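Local coordinates for protein glucanase (Klebsiella pneumoniae, PDB 5GY3) that probably cleaves internal beta-1,4-glucosidic linkages in cellulose and related beta-glucans, as a family 8 glycoside hydrolase, at residues Val125-Gly129 against Ala197-Asp201. Numbering follows the deposited sequence.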
loop_
_atom_site.group_PDB
_atom_site.type_symbol
_atom_site.label_atom_id
_atom_site.label_comp_id
_atom_site.label_asym_id
_atom_site.label_seq_id
_atom_site.Cartn_x
_atom_site.Cartn_y
_atom_site.Cartn_z
ATOM N N VAL A 125 18.095 0.408 -0.882
ATOM C CA VAL A 125 19.397 0.299 -1.520
ATOM C C VAL A 125 19.690 1.583 -2.280
ATOM O O VAL A 125 18.799 2.386 -2.566
ATOM C CB VAL A 125 19.491 -0.923 -2.464
ATOM C CG1 VAL A 125 19.246 -2.220 -1.688
ATOM C CG2 VAL A 125 18.509 -0.781 -3.616
ATOM N N THR A 126 20.972 1.781 -2.570
ATOM C CA THR A 126 21.430 2.858 -3.434
ATOM C C THR A 126 21.494 2.334 -4.861
ATOM O O THR A 126 22.180 1.341 -5.121
ATOM C CB THR A 126 22.812 3.343 -2.998
ATOM O OG1 THR A 126 22.789 3.657 -1.605
ATOM C CG2 THR A 126 23.220 4.573 -3.792
ATOM N N PHE A 127 20.806 3.005 -5.787
ATOM C CA PHE A 127 20.719 2.524 -7.165
ATOM C C PHE A 127 20.335 3.684 -8.073
ATOM O O PHE A 127 19.457 4.476 -7.724
ATOM C CB PHE A 127 19.681 1.405 -7.280
ATOM C CG PHE A 127 19.833 0.540 -8.508
ATOM C CD1 PHE A 127 20.717 -0.531 -8.514
ATOM C CD2 PHE A 127 19.063 0.774 -9.636
ATOM C CE1 PHE A 127 20.846 -1.348 -9.638
ATOM C CE2 PHE A 127 19.182 -0.031 -10.757
ATOM C CZ PHE A 127 20.080 -1.102 -10.756
ATOM N N ALA A 128 20.997 3.782 -9.232
ATOM C CA ALA A 128 20.748 4.872 -10.187
ATOM C C ALA A 128 20.828 6.246 -9.513
ATOM O O ALA A 128 20.090 7.181 -9.844
ATOM C CB ALA A 128 19.400 4.678 -10.894
ATOM N N GLY A 129 21.743 6.381 -8.557
ATOM C CA GLY A 129 21.953 7.657 -7.903
ATOM C C GLY A 129 20.922 8.055 -6.873
ATOM O O GLY A 129 20.901 9.222 -6.460
ATOM N N ALA A 197 10.589 -1.501 -14.085
ATOM C CA ALA A 197 12.000 -1.861 -14.071
ATOM C C ALA A 197 12.850 -0.598 -14.133
ATOM O O ALA A 197 12.717 0.212 -15.066
ATOM C CB ALA A 197 12.335 -2.782 -15.242
ATOM N N LEU A 198 13.733 -0.438 -13.155
ATOM C CA LEU A 198 14.654 0.692 -13.094
ATOM C C LEU A 198 16.046 0.189 -13.456
ATOM O O LEU A 198 16.603 -0.657 -12.747
ATOM C CB LEU A 198 14.659 1.312 -11.692
ATOM C CG LEU A 198 15.752 2.345 -11.393
ATOM C CD1 LEU A 198 15.608 3.577 -12.284
ATOM C CD2 LEU A 198 15.736 2.730 -9.912
ATOM N N ARG A 199 16.596 0.688 -14.564
ATOM C CA ARG A 199 17.953 0.338 -14.953
ATOM C C ARG A 199 18.952 1.225 -14.207
ATOM O O ARG A 199 18.617 2.311 -13.726
ATOM C CB ARG A 199 18.122 0.480 -16.474
ATOM C CG ARG A 199 19.334 -0.239 -17.052
ATOM C CD ARG A 199 19.276 -0.274 -18.587
ATOM N NE ARG A 199 19.485 1.046 -19.181
ATOM C CZ ARG A 199 19.498 1.283 -20.491
ATOM N NH1 ARG A 199 19.295 0.287 -21.348
ATOM N NH2 ARG A 199 19.709 2.515 -20.948
ATOM N N ALA A 200 20.200 0.746 -14.108
ATOM C CA ALA A 200 21.181 1.412 -13.254
ATOM C C ALA A 200 21.567 2.800 -13.747
ATOM O O ALA A 200 22.165 3.563 -12.978
ATOM C CB ALA A 200 22.438 0.540 -13.100
ATOM N N ASP A 201 21.243 3.158 -14.986
ATOM C CA ASP A 201 21.468 4.518 -15.459
ATOM C C ASP A 201 20.265 5.421 -15.248
ATOM O O ASP A 201 20.302 6.586 -15.658
ATOM C CB ASP A 201 21.844 4.519 -16.947
ATOM C CG ASP A 201 20.702 4.056 -17.845
ATOM O OD1 ASP A 201 19.823 3.310 -17.365
ATOM O OD2 ASP A 201 20.689 4.435 -19.042
#
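The Phe127 ring turns its CD2, CE2 and CZ atoms to the 197-201 segment, where Leu198 O, the Arg199 carbonyl carbon and Ala200 CA all meet it obliquely; at the edge of the Arg199 guanidinium, in its plane, sits Asp201 CG. Two beta-hairpins of a mostly helical enzyme meet here at the surface, away from the predicted nucleophile Asp87: one pairs strands 124-127 and 130-133, the other strands 196-199 and 204-206 of a three-stranded antiparallel sheet. With no hydrogen bond between the segments, the hairpin ends are joined by apolar packing, carbonyl contacts and one CA-H...O contact. With chi1 at -161°, Phe127 CG points opposite the backbone N and the ring reaches over to the other hairpin. Phe127 CE2 lies 3.3 Å from Leu198 O. Phe127 CZ rests 3.7 Å from Ala200 CB. Phe127 CD2 is 3.9 Å from Leu198 CD2, the two side chains passing alongside while pointing opposite ways. Leu146 of strand 145-148 also touches Phe127, extending the apolar patch into the sheet. Ala128 directs its methyl toward the second turn, and Ala128 CA makes the CA-H...O contact with Ala200 O at 3.4 Å. Within that turn, Arg199 grips Asp201 side-on, and Asp201 OD1 also accepts from Lys203 N. Arg199 NE reaches Asp201 OD1 almost in line (178°), from above the carboxylate plane, whereas Arg199 NH2 meets Asp201 OD2 on the syn side, 32° out of that plane.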